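Uncharacterized conserved protein (Staphylococcus epidermidis, PDB 3FRM) is of unknown function but carries a GNAT-type acetyltransferase domain and may transfer an acyl group from acyl-coenzyme A. Local coordinates at residues D233-R237 against Q238-Y242; I182-D185 against K186-E189; G16-I19 against T20-S23; M50-W53 against L54-E58; L87-I90 against R91-G94. One frame throughout, in Å; residues are numbered along the deposited sequence.

Contacts 1 and 2 lie in the GNAT acetyltransferase range. Contacts 3, 4 and 5 lie in the DUF5613 range. Contacts 1, 2 and 3 all reach one large mixed sheet. The centres of contacts 1 and 2 are about 19 Å apart, with nearest atoms about 7 Å apart. Contact 1 also holds a sulfate ion. In contact 2 the side chain of M183 is about 8 Å from a bound sodium ion. Contacts 4 and 5 touch directly, with W53 CZ3 3.6 Å from K89 CG and M50 SE 3.6 Å from K89 CD. Their centres are about 37 Å and 33 Å from that of contact 1. Contacts 1 and 5 both meet the second subunit.

Contact 1. Residues D233-R237 against Q238-Y242; sequences DMYLR and QGYVY. With SO4 (sulfate ion), chain H.
M234 and Q238 meet at the end of helix 232-237, which G239 closes in a Schellman motif. Y240 N donates to Y235 O at 3.1 Å, and G239 N to L236 O at 2.7 Å. G239 has positive phi (109°), the usual place of glycine in a Schellman motif. Q238 N also donates to M234 O.

The Q238 side chain runs back beside that of M234. Its CB lies 3.1 Å from M234 O, and CG stays near the same oxygen. CD reaches M234 CG. OE1 touches M234 CG at 3.4 Å and lies near SE as well. NE2 is close to M234 CG and also comes to the edge of the Y235 ring, 4.0 Å from CD1. With M234 CG anti to its backbone N (chi1 -174°), the two chains can point the same way.

Y235 turns its ring edge to the face of Y240, with planes 63° apart. F193 and L223 adjoin this T-shaped pair.

R237 NH1 donates to sulfate O2 at 3.3 Å, and NH2 adds a weak bond. G203 N and S206 N also bind the sulfate, consistent with the pyrophosphate site of GNAT enzymes. Water 1 donates to L236 O at 2.7 Å and to Y240 O at 2.8 Å.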
loop_
_atom_site.group_PDB
_atom_site.type_symbol
_atom_site.label_atom_id
_atom_site.label_comp_id
_atom_site.label_asym_id
_atom_site.label_seq_id
_atom_site.Cartn_x
_atom_site.Cartn_y
_atom_site.Cartn_z
ATOM N N ASP A 233 -3.398 2.689 -4.278
ATOM C CA ASP A 233 -3.776 1.746 -5.319
ATOM C C ASP A 233 -4.374 2.528 -6.450
ATOM O O ASP A 233 -4.109 2.281 -7.626
ATOM C CB ASP A 233 -4.848 0.817 -4.735
ATOM C CG ASP A 233 -4.647 0.569 -3.223
ATOM O OD1 ASP A 233 -4.432 -0.611 -2.821
ATOM O OD2 ASP A 233 -4.651 1.554 -2.415
HETATM N N MSE A 234 -5.198 3.486 -6.052
HETATM C CA MSE A 234 -5.825 4.396 -6.967
HETATM C C MSE A 234 -4.778 5.280 -7.650
HETATM O O MSE A 234 -4.766 5.411 -8.878
HETATM C CB MSE A 234 -6.901 5.244 -6.252
HETATM C CG MSE A 234 -7.652 6.090 -7.263
HETATM SE SE MSE A 234 -8.625 7.585 -6.496
HETATM C CE MSE A 234 -9.743 6.668 -5.116
ATOM N N TYR A 235 -3.865 5.831 -6.855
ATOM C CA TYR A 235 -2.801 6.611 -7.454
ATOM C C TYR A 235 -2.074 5.888 -8.571
ATOM O O TYR A 235 -1.873 6.459 -9.642
ATOM C CB TYR A 235 -1.823 7.097 -6.423
ATOM C CG TYR A 235 -2.472 7.925 -5.335
ATOM C CD1 TYR A 235 -3.595 8.762 -5.605
ATOM C CD2 TYR A 235 -1.956 7.900 -4.021
ATOM C CE1 TYR A 235 -4.188 9.554 -4.562
ATOM C CE2 TYR A 235 -2.535 8.648 -3.032
ATOM C CZ TYR A 235 -3.642 9.483 -3.303
ATOM O OH TYR A 235 -4.162 10.212 -2.271
ATOM N N LEU A 236 -1.686 4.642 -8.329
ATOM C CA LEU A 236 -0.906 3.877 -9.319
ATOM C C LEU A 236 -1.715 3.643 -10.600
ATOM O O LEU A 236 -1.272 3.995 -11.693
ATOM C CB LEU A 236 -0.466 2.537 -8.736
ATOM C CG LEU A 236 0.521 2.536 -7.563
ATOM C CD1 LEU A 236 1.588 1.544 -7.894
ATOM C CD2 LEU A 236 1.179 3.860 -7.403
ATOM N N ARG A 237 -2.902 3.072 -10.444
ATOM C CA ARG A 237 -3.824 2.839 -11.552
ATOM C C ARG A 237 -4.080 4.125 -12.310
ATOM O O ARG A 237 -4.306 4.107 -13.515
ATOM C CB ARG A 237 -5.162 2.303 -11.031
ATOM C CG ARG A 237 -6.230 2.373 -12.067
ATOM C CD ARG A 237 -7.485 1.664 -11.586
ATOM N NE ARG A 237 -7.702 1.820 -10.155
ATOM C CZ ARG A 237 -8.617 2.633 -9.640
ATOM N NH1 ARG A 237 -9.393 3.357 -10.462
ATOM N NH2 ARG A 237 -8.756 2.721 -8.312
ATOM N N GLN A 238 -4.054 5.234 -11.572
ATOM C CA GLN A 238 -4.214 6.549 -12.149
ATOM C C GLN A 238 -2.991 7.059 -12.942
ATOM O O GLN A 238 -3.110 8.030 -13.640
ATOM C CB GLN A 238 -4.641 7.545 -11.067
ATOM C CG GLN A 238 -6.042 7.952 -11.207
ATOM C CD GLN A 238 -6.721 8.357 -9.910
ATOM O OE1 GLN A 238 -7.949 8.348 -9.841
ATOM N NE2 GLN A 238 -5.954 8.697 -8.888
ATOM N N GLY A 239 -1.825 6.439 -12.809
ATOM C CA GLY A 239 -0.663 6.849 -13.580
ATOM C C GLY A 239 0.457 7.560 -12.808
ATOM O O GLY A 239 1.472 7.943 -13.418
ATOM N N TYR A 240 0.291 7.751 -11.493
ATOM C CA TYR A 240 1.295 8.489 -10.727
ATOM C C TYR A 240 2.572 7.709 -10.780
ATOM O O TYR A 240 2.523 6.484 -10.735
ATOM C CB TYR A 240 0.899 8.636 -9.247
ATOM C CG TYR A 240 0.020 9.821 -8.973
ATOM C CD1 TYR A 240 0.566 11.023 -8.600
ATOM C CD2 TYR A 240 -1.375 9.745 -9.135
ATOM C CE1 TYR A 240 -0.242 12.126 -8.406
ATOM C CE2 TYR A 240 -2.204 10.844 -8.904
ATOM C CZ TYR A 240 -1.616 12.024 -8.529
ATOM O OH TYR A 240 -2.379 13.129 -8.265
ATOM N N VAL A 241 3.703 8.403 -10.922
ATOM C CA VAL A 241 5.005 7.779 -10.853
ATOM C C VAL A 241 5.700 7.976 -9.503
ATOM O O VAL A 241 5.761 9.051 -8.946
ATOM C CB VAL A 241 5.918 8.034 -12.141
ATOM C CG1 VAL A 241 5.184 8.746 -13.320
ATOM C CG2 VAL A 241 7.354 8.603 -11.791
ATOM N N TYR A 242 6.128 6.866 -8.942
ATOM C CA TYR A 242 6.865 6.786 -7.731
ATOM C C TYR A 242 8.183 7.494 -7.903
ATOM O O TYR A 242 8.919 7.211 -8.882
ATOM C CB TYR A 242 7.134 5.317 -7.438
ATOM C CG TYR A 242 8.010 5.061 -6.214
ATOM C CD1 TYR A 242 7.474 5.148 -4.937
ATOM C CD2 TYR A 242 9.342 4.754 -6.353
ATOM C CE1 TYR A 242 8.240 4.904 -3.793
ATOM C CE2 TYR A 242 10.145 4.512 -5.234
ATOM C CZ TYR A 242 9.577 4.575 -3.961
ATOM O OH TYR A 242 10.339 4.320 -2.867
HETATM S S SO4 H . -12.051 5.942 -9.199
HETATM O O1 SO4 H . -11.279 6.458 -10.327
HETATM O O2 SO4 H . -11.088 5.209 -8.392
HETATM O O3 SO4 H . -12.634 7.084 -8.509
HETATM O O4 SO4 H . -13.074 4.996 -9.646
HETATM O O HOH W 1 1.380 4.433 -12.241
#

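Contact 2. Residues I182-D185 against K186-E189; sequences IMTD and KTIE
T184 and I182 meet the flat groups of T187 and E189: the two peptide carbonyls and the E189 carboxylate. T184 OG1 comes to T187 O from above the carbonyl plane and donates a hydrogen bond to it at 2.8 Å. T184 N donates to the same oxygen, so T187 O is gripped by two donors. I182 N donates to E189 O at 2.8 Å. The E189 carboxylate has its OE2 4.0 Å from I182 CD1, and the two side chains run alongside each other. Its OE1 accepts from Y13 N.

The two threonines carry the polar part. T187 OG1 donates to T184 OG1 at 2.8 Å. Both hydroxyls sit between backbone N and carbonyl carbon (chi1 41° for T184, 56° for T187), which turns them toward each other.

On the face opposite I182 and E189, M183 lies beside I188, with M183 CG 3.7 Å from I188 CD1. I188 packs on M215 and A216 of helix 204-216. M183 is nearer the surface and touches R219.

I182 and E189 form an antiparallel hydrogen-bonded pair, closed by E189 N to I182 O at 2.9 Å. M183 and I188 form the next, non-hydrogen-bonded pair. D185 and K186, both with helical backbone angles, make the turn, and K186 NZ bridges to D11. The whole is a tight beta hairpin joining strands 174-183 and 188-195 of the large mixed sheet, with the hairpin inside the GNAT range.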
loop_
_atom_site.group_PDB
_atom_site.type_symbol
_atom_site.label_atom_id
_atom_site.label_comp_id
_atom_site.label_asym_id
_atom_site.label_seq_id
_atom_site.Cartn_x
_atom_site.Cartn_y
_atom_site.Cartn_z
ATOM N N ILE A 182 -2.584 22.464 -2.433
ATOM C CA ILE A 182 -1.605 23.454 -2.071
ATOM C C ILE A 182 -0.937 23.828 -3.375
ATOM O O ILE A 182 -0.268 22.991 -4.028
ATOM C CB ILE A 182 -0.537 22.893 -1.090
ATOM C CG1 ILE A 182 -1.162 22.433 0.214
ATOM C CG2 ILE A 182 0.552 23.914 -0.795
ATOM C CD1 ILE A 182 -1.206 20.907 0.313
HETATM N N MSE A 183 -1.095 25.092 -3.743
HETATM C CA MSE A 183 -0.595 25.562 -5.018
HETATM C C MSE A 183 0.632 26.431 -4.895
HETATM O O MSE A 183 0.745 27.217 -3.982
HETATM C CB MSE A 183 -1.681 26.318 -5.725
HETATM C CG MSE A 183 -2.956 25.561 -5.649
HETATM SE SE MSE A 183 -4.353 26.621 -6.434
HETATM C CE MSE A 183 -4.620 27.918 -4.948
ATOM N N THR A 184 1.548 26.281 -5.831
ATOM C CA THR A 184 2.724 27.083 -5.843
ATOM C C THR A 184 2.851 27.418 -7.297
ATOM O O THR A 184 2.014 27.043 -8.104
ATOM C CB THR A 184 3.963 26.285 -5.347
ATOM O OG1 THR A 184 3.930 24.957 -5.881
ATOM C CG2 THR A 184 3.988 26.158 -3.819
ATOM N N ASP A 185 3.893 28.141 -7.635
ATOM C CA ASP A 185 4.154 28.461 -9.006
ATOM C C ASP A 185 4.579 27.201 -9.718
ATOM O O ASP A 185 4.103 26.920 -10.810
ATOM C CB ASP A 185 5.263 29.494 -9.089
ATOM C CG ASP A 185 4.869 30.793 -8.452
ATOM O OD1 ASP A 185 5.448 31.138 -7.383
ATOM O OD2 ASP A 185 3.944 31.448 -8.982
ATOM N N LYS A 186 5.461 26.437 -9.091
ATOM C CA LYS A 186 6.096 25.302 -9.735
ATOM C C LYS A 186 5.180 24.086 -9.751
ATOM O O LYS A 186 5.076 23.393 -10.752
ATOM C CB LYS A 186 7.358 24.938 -8.956
ATOM C CG LYS A 186 8.596 24.621 -9.810
ATOM C CD LYS A 186 9.341 23.352 -9.285
ATOM C CE LYS A 186 9.829 23.480 -7.833
ATOM N NZ LYS A 186 10.858 22.443 -7.477
ATOM N N THR A 187 4.504 23.816 -8.636
ATOM C CA THR A 187 3.748 22.585 -8.551
ATOM C C THR A 187 2.345 22.753 -7.978
ATOM O O THR A 187 1.976 23.792 -7.440
ATOM C CB THR A 187 4.419 21.610 -7.587
ATOM O OG1 THR A 187 4.553 22.257 -6.323
ATOM C CG2 THR A 187 5.774 21.164 -8.049
ATOM N N ILE A 188 1.595 21.671 -8.028
ATOM C CA ILE A 188 0.454 21.558 -7.179
ATOM C C ILE A 188 0.442 20.245 -6.386
ATOM O O ILE A 188 0.690 19.152 -6.914
ATOM C CB ILE A 188 -0.805 21.865 -7.977
ATOM C CG1 ILE A 188 -2.080 21.607 -7.208
ATOM C CG2 ILE A 188 -0.790 21.176 -9.330
ATOM C CD1 ILE A 188 -3.134 22.541 -7.789
ATOM N N GLU A 189 0.180 20.366 -5.088
ATOM C CA GLU A 189 0.196 19.224 -4.233
ATOM C C GLU A 189 -1.189 18.944 -3.735
ATOM O O GLU A 189 -1.918 19.859 -3.350
ATOM C CB GLU A 189 1.133 19.455 -3.071
ATOM C CG GLU A 189 1.390 18.234 -2.245
ATOM C CD GLU A 189 1.904 18.623 -0.861
ATOM O OE1 GLU A 189 2.699 19.594 -0.808
ATOM O OE2 GLU A 189 1.512 17.985 0.167
#

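Contact 3. Residues G16-I19 against T20-S23; sequences GNKI and TEDS
Between K18 and E21 the extended chain is broken at I19, whose backbone angles (-83°/-51°) are helical, while T20 is extended. I19 and T20 both bond through their backbones to I27 of strand 25-29, which fits a classic beta bulge in this edge hairpin. The extra residue matters for the side chains. It brings K18 and E21, three positions apart, to the same side of the strand.

K18 bends at chi3 (85°) and sends its end toward E21. E21 stretches out straight beyond CG. The two chains cross at a slant. K18 NZ forms a salt bridge with E21 OE1 at 3.2 Å. E21 OE1 lies alongside the end of the lysine, nearer still to K18 CE at 3.0 Å. The nearest carbon-to-carbon approach is K18 CE to E21 CB at 4.1 Å.

E21 is shared between two lysines. OE1 faces K18, and OE2 makes a salt bridge with K45, which also donates to D22 O. I19 packs on I27 and L29 of the neighbouring strand.

The contact is on the surface and mainly ionic. One carboxylate with a lysine at each oxygen would probably stay ionised.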
loop_
_atom_site.group_PDB
_atom_site.type_symbol
_atom_site.label_atom_id
_atom_site.label_comp_id
_atom_site.label_asym_id
_atom_site.label_seq_id
_atom_site.Cartn_x
_atom_site.Cartn_y
_atom_site.Cartn_z
ATOM N N GLY A 16 3.925 23.247 9.672
ATOM C CA GLY A 16 4.392 23.823 10.914
ATOM C C GLY A 16 5.032 25.170 10.680
ATOM O O GLY A 16 5.206 25.595 9.533
ATOM N N ASN A 17 5.375 25.822 11.783
ATOM C CA ASN A 17 6.306 26.902 11.769
ATOM C C ASN A 17 7.664 26.265 11.817
ATOM O O ASN A 17 7.919 25.403 12.660
ATOM C CB ASN A 17 6.163 27.770 13.021
ATOM C CG ASN A 17 4.746 28.258 13.244
ATOM O OD1 ASN A 17 4.447 28.787 14.309
ATOM N ND2 ASN A 17 3.859 28.064 12.260
ATOM N N LYS A 18 8.534 26.692 10.908
ATOM C CA LYS A 18 9.925 26.295 10.926
ATOM C C LYS A 18 10.623 27.083 12.003
ATOM O O LYS A 18 10.720 28.279 11.898
ATOM C CB LYS A 18 10.548 26.678 9.632
ATOM C CG LYS A 18 11.618 25.743 9.187
ATOM C CD LYS A 18 11.761 25.876 7.677
ATOM C CE LYS A 18 12.676 27.021 7.334
ATOM N NZ LYS A 18 12.379 27.423 5.944
ATOM N N ILE A 19 11.107 26.406 13.029
ATOM C CA ILE A 19 11.830 27.041 14.122
ATOM C C ILE A 19 13.311 27.241 13.760
ATOM O O ILE A 19 13.873 28.314 13.878
ATOM C CB ILE A 19 11.714 26.158 15.403
ATOM C CG1 ILE A 19 10.262 25.762 15.665
ATOM C CG2 ILE A 19 12.321 26.828 16.597
ATOM C CD1 ILE A 19 9.255 26.962 15.552
ATOM N N THR A 20 13.936 26.183 13.306
ATOM C CA THR A 20 15.345 26.202 13.014
ATOM C C THR A 20 15.555 25.383 11.757
ATOM O O THR A 20 14.897 24.379 11.551
ATOM C CB THR A 20 16.096 25.599 14.224
ATOM O OG1 THR A 20 16.845 26.625 14.866
ATOM C CG2 THR A 20 17.006 24.475 13.835
ATOM N N GLU A 21 16.452 25.825 10.897
ATOM C CA GLU A 21 16.879 24.998 9.801
ATOM C C GLU A 21 18.366 25.166 9.655
ATOM O O GLU A 21 18.830 26.300 9.531
ATOM C CB GLU A 21 16.227 25.403 8.504
ATOM C CG GLU A 21 16.688 24.473 7.378
ATOM C CD GLU A 21 15.899 24.616 6.105
ATOM O OE1 GLU A 21 14.845 25.332 6.096
ATOM O OE2 GLU A 21 16.328 23.993 5.096
ATOM N N ASP A 22 19.104 24.056 9.670
ATOM C CA ASP A 22 20.542 24.078 9.432
ATOM C C ASP A 22 20.911 22.926 8.507
ATOM O O ASP A 22 20.041 22.347 7.900
ATOM C CB ASP A 22 21.309 24.034 10.736
ATOM C CG ASP A 22 21.085 22.760 11.503
ATOM O OD1 ASP A 22 21.159 22.786 12.766
ATOM O OD2 ASP A 22 20.828 21.725 10.874
ATOM N N SER A 23 22.176 22.573 8.380
ATOM C CA SER A 23 22.501 21.572 7.374
ATOM C C SER A 23 22.053 20.167 7.756
ATOM O O SER A 23 21.879 19.322 6.875
ATOM C CB SER A 23 23.973 21.550 7.049
ATOM O OG SER A 23 24.678 21.024 8.151
#

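Contact 4. Residues M50-W53 against L54-E58; sequences MNQW and LKDIE
W53 and I57, one helical turn apart, form the first shell. I57 CD1 sits over one face of the six-membered ring of W53, in a CH-pi contact. I57 CG1 follows at 4.0 Å from W53 CZ2. The indole swings over I57 because W53 CG is anti to the backbone N (chi1 -175°). L54 stands at about a right angle to W53, its CD1 3.9 Å from W53 CE3. Its other methyl, CD2, is 4.2 Å from the selenium of M50.

The polar pair is Q52 and D56. Q52 NE2 comes within 3.1 Å of D56 OD1, but the angle is poor and no hydrogen bond forms. D56 is held from outside instead. Its OD2 bonds Y44 OH and its OD1 makes a salt bridge with R24. K55 runs its extended chain past N51 O, with CD 3.8 Å away.

Backbone bonds fix these spacings. I57 N donates to W53 O at 2.9 Å, and D56 N to Q52 O at the same distance. L54 N and K55 N do the same to M50 O and N51 O. At the start of the helix, T49 OG1 bonds Q52 N.

Farther out, F74 and F95 meet W53 in edge-to-face stacks, and L86 lies against it. The buried tryptophan thus ties helix 50-66 to the sheet, as the crossing helix of a beta-alpha-beta unit between parallel strands 41-44 and 72-75.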
loop_
_atom_site.group_PDB
_atom_site.type_symbol
_atom_site.label_atom_id
_atom_site.label_comp_id
_atom_site.label_asym_id
_atom_site.label_seq_id
_atom_site.Cartn_x
_atom_site.Cartn_y
_atom_site.Cartn_z
HETATM N N MSE A 50 23.639 7.269 15.799
HETATM C CA MSE A 50 22.878 6.793 16.914
HETATM C C MSE A 50 23.008 7.728 18.084
HETATM O O MSE A 50 21.999 8.076 18.663
HETATM C CB MSE A 50 23.323 5.393 17.275
HETATM C CG MSE A 50 22.228 4.526 17.842
HETATM SE SE MSE A 50 22.569 4.182 19.719
HETATM C CE MSE A 50 23.759 2.629 19.757
ATOM N N ASN A 51 24.226 8.169 18.401
ATOM C CA ASN A 51 24.490 9.076 19.549
ATOM C C ASN A 51 23.890 10.455 19.385
ATOM O O ASN A 51 23.355 10.993 20.321
ATOM C CB ASN A 51 25.992 9.258 19.758
ATOM C CG ASN A 51 26.684 7.974 20.146
ATOM O OD1 ASN A 51 26.161 7.207 20.949
ATOM N ND2 ASN A 51 27.898 7.742 19.602
ATOM N N GLN A 52 24.033 11.015 18.182
ATOM C CA GLN A 52 23.360 12.234 17.791
ATOM C C GLN A 52 21.866 12.094 18.028
ATOM O O GLN A 52 21.257 12.946 18.660
ATOM C CB GLN A 52 23.534 12.482 16.303
ATOM C CG GLN A 52 24.369 13.649 15.908
ATOM C CD GLN A 52 24.087 14.970 16.627
ATOM O OE1 GLN A 52 24.872 15.904 16.497
ATOM N NE2 GLN A 52 22.991 15.065 17.362
ATOM N N TRP A 53 21.288 11.013 17.509
ATOM C CA TRP A 53 19.852 10.783 17.622
ATOM C C TRP A 53 19.365 10.793 19.058
ATOM O O TRP A 53 18.271 11.307 19.327
ATOM C CB TRP A 53 19.378 9.495 16.870
ATOM C CG TRP A 53 17.858 9.341 16.896
ATOM C CD1 TRP A 53 16.941 10.183 16.306
ATOM C CD2 TRP A 53 17.085 8.335 17.581
ATOM N NE1 TRP A 53 15.661 9.752 16.572
ATOM C CE2 TRP A 53 15.720 8.621 17.341
ATOM C CE3 TRP A 53 17.415 7.206 18.337
ATOM C CZ2 TRP A 53 14.673 7.843 17.867
ATOM C CZ3 TRP A 53 16.382 6.418 18.844
ATOM C CH2 TRP A 53 15.006 6.746 18.596
ATOM N N LEU A 54 20.174 10.255 19.973
ATOM C CA LEU A 54 19.832 10.245 21.424
ATOM C C LEU A 54 19.742 11.640 22.020
ATOM O O LEU A 54 18.828 11.971 22.827
ATOM C CB LEU A 54 20.879 9.447 22.209
ATOM C CG LEU A 54 20.557 7.993 22.538
ATOM C CD1 LEU A 54 19.498 7.372 21.654
ATOM C CD2 LEU A 54 21.837 7.140 22.542
ATOM N N LYS A 55 20.728 12.441 21.621
ATOM C CA LYS A 55 20.788 13.840 21.973
ATOM C C LYS A 55 19.600 14.586 21.388
ATOM O O LYS A 55 19.030 15.413 22.077
ATOM C CB LYS A 55 22.112 14.441 21.497
ATOM C CG LYS A 55 23.291 14.139 22.428
ATOM C CD LYS A 55 24.615 14.291 21.737
ATOM C CE LYS A 55 25.697 13.625 22.572
ATOM N NZ LYS A 55 26.885 13.174 21.731
ATOM N N ASP A 56 19.180 14.232 20.171
ATOM C CA ASP A 56 18.089 14.927 19.493
ATOM C C ASP A 56 16.755 14.530 20.131
ATOM O O ASP A 56 15.809 15.330 20.218
ATOM C CB ASP A 56 18.084 14.609 18.006
ATOM C CG ASP A 56 19.363 15.070 17.279
ATOM O OD1 ASP A 56 20.098 15.944 17.772
ATOM O OD2 ASP A 56 19.617 14.573 16.157
ATOM N N ILE A 57 16.690 13.298 20.621
ATOM C CA ILE A 57 15.535 12.889 21.423
ATOM C C ILE A 57 15.327 13.785 22.597
ATOM O O ILE A 57 14.182 14.123 22.928
ATOM C CB ILE A 57 15.661 11.457 21.918
ATOM C CG1 ILE A 57 15.066 10.545 20.857
ATOM C CG2 ILE A 57 14.873 11.227 23.213
ATOM C CD1 ILE A 57 15.751 9.221 20.783
ATOM N N GLU A 58 16.429 14.173 23.230
ATOM C CA GLU A 58 16.342 14.910 24.504
ATOM C C GLU A 58 15.867 16.342 24.286
ATOM O O GLU A 58 14.930 16.751 24.889
ATOM C CB GLU A 58 17.671 14.870 25.250
ATOM C CG GLU A 58 18.013 13.512 25.843
ATOM C CD GLU A 58 16.857 12.944 26.685
ATOM O OE1 GLU A 58 16.389 13.607 27.654
ATOM O OE2 GLU A 58 16.409 11.815 26.365
#

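Contact 5. Residues L87-I90 against R91-G94; sequences LEKI and RELG
K89 and E92 give the ionic part. They lie side by side and point the same way. K89 NZ makes a salt bridge with E92 OE2 at 3.4 Å. K89 CE is nearer still to E92 OE2, at 3.2 Å, since the lysine is bent at chi2 and chi3.

R91 makes the main van der Waals contact. Its chain folds back, so that one face of the guanidinium lies over the backbone of L87 and E88. R91 NH1 is 3.6 Å from L87 CB, and R91 NH2 is 3.8 Å from E88 CG. The R91 and E88 side chains cross at about a right angle. Their charged ends do not meet, with E88 OE1 5.6 Å from R91 NH2. L93 CD1 adds a looser apolar touch on K89 CG, at 4.1 Å.

Backbone hydrogen bonds hold the last turn. R91 N donates to L87 O at 2.9 Å, and E92 N to E88 O. L93 N donates to K89 O and weakly to I90 O. L93 is the first residue to leave helical angles. G94 follows with positive phi (76°), and its N bonds R91 O at 3.0 Å.

Helix 84-92 is placed between several elements. L87 and I90 pack on I97 of strand 96-105. I90 also meets F76 and F95. K89 and L93 face helix 50-66. R91 touches E198 of the second subunit, and L87 touches Q200 of that subunit.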
loop_
_atom_site.group_PDB
_atom_site.type_symbol
_atom_site.label_atom_id
_atom_site.label_comp_id
_atom_site.label_asym_id
_atom_site.label_seq_id
_atom_site.Cartn_x
_atom_site.Cartn_y
_atom_site.Cartn_z
ATOM N N LEU A 87 18.400 1.689 13.807
ATOM C CA LEU A 87 17.112 1.008 13.749
ATOM C C LEU A 87 16.914 0.302 15.068
ATOM O O LEU A 87 15.842 0.388 15.664
ATOM C CB LEU A 87 17.055 -0.030 12.652
ATOM C CG LEU A 87 16.730 0.506 11.244
ATOM C CD1 LEU A 87 16.980 -0.613 10.196
ATOM C CD2 LEU A 87 15.305 1.083 11.152
ATOM N N GLU A 88 17.956 -0.386 15.508
ATOM C CA GLU A 88 17.873 -1.197 16.676
ATOM C C GLU A 88 17.505 -0.347 17.878
ATOM O O GLU A 88 16.623 -0.713 18.654
ATOM C CB GLU A 88 19.192 -1.915 16.903
ATOM C CG GLU A 88 18.989 -3.078 17.805
ATOM C CD GLU A 88 20.233 -3.392 18.617
ATOM O OE1 GLU A 88 20.214 -4.339 19.456
ATOM O OE2 GLU A 88 21.254 -2.697 18.394
ATOM N N LYS A 89 18.113 0.815 18.003
ATOM C CA LYS A 89 17.738 1.711 19.065
ATOM C C LYS A 89 16.263 2.184 18.963
ATOM O O LYS A 89 15.525 2.241 19.989
ATOM C CB LYS A 89 18.648 2.915 19.063
ATOM C CG LYS A 89 18.407 3.821 20.253
ATOM C CD LYS A 89 19.398 3.551 21.359
ATOM C CE LYS A 89 19.256 2.192 21.925
ATOM N NZ LYS A 89 20.534 1.868 22.576
ATOM N N ILE A 90 15.884 2.540 17.725
ATOM C CA ILE A 90 14.561 3.004 17.407
ATOM C C ILE A 90 13.521 2.016 17.866
ATOM O O ILE A 90 12.554 2.404 18.539
ATOM C CB ILE A 90 14.386 3.315 15.872
ATOM C CG1 ILE A 90 15.059 4.641 15.514
ATOM C CG2 ILE A 90 12.923 3.461 15.511
ATOM C CD1 ILE A 90 15.382 4.791 14.045
ATOM N N ARG A 91 13.686 0.749 17.497
ATOM C CA ARG A 91 12.790 -0.289 18.008
ATOM C C ARG A 91 12.809 -0.350 19.535
ATOM O O ARG A 91 11.774 -0.358 20.130
ATOM C CB ARG A 91 13.079 -1.667 17.405
ATOM C CG ARG A 91 12.164 -1.967 16.216
ATOM C CD ARG A 91 12.905 -2.644 15.064
ATOM N NE ARG A 91 13.993 -3.457 15.605
ATOM C CZ ARG A 91 15.176 -3.626 15.018
ATOM N NH1 ARG A 91 15.413 -3.032 13.848
ATOM N NH2 ARG A 91 16.117 -4.366 15.621
ATOM N N GLU A 92 13.975 -0.321 20.159
ATOM C CA GLU A 92 14.073 -0.455 21.655
ATOM C C GLU A 92 13.406 0.680 22.395
ATOM O O GLU A 92 12.967 0.512 23.529
ATOM C CB GLU A 92 15.549 -0.564 22.080
ATOM C CG GLU A 92 15.838 -0.585 23.563
ATOM C CD GLU A 92 17.303 -0.250 23.897
ATOM O OE1 GLU A 92 17.543 0.348 24.972
ATOM O OE2 GLU A 92 18.221 -0.563 23.090
ATOM N N LEU A 93 13.316 1.848 21.779
ATOM C CA LEU A 93 12.681 2.962 22.473
ATOM C C LEU A 93 11.151 3.044 22.185
ATOM O O LEU A 93 10.454 3.978 22.613
ATOM C CB LEU A 93 13.440 4.262 22.161
ATOM C CG LEU A 93 14.860 4.353 22.780
ATOM C CD1 LEU A 93 15.432 5.674 22.377
ATOM C CD2 LEU A 93 14.888 4.218 24.352
ATOM N N GLY A 94 10.637 2.044 21.477
ATOM C CA GLY A 94 9.230 1.899 21.277
ATOM C C GLY A 94 8.658 2.862 20.248
ATOM O O GLY A 94 7.556 3.414 20.481
#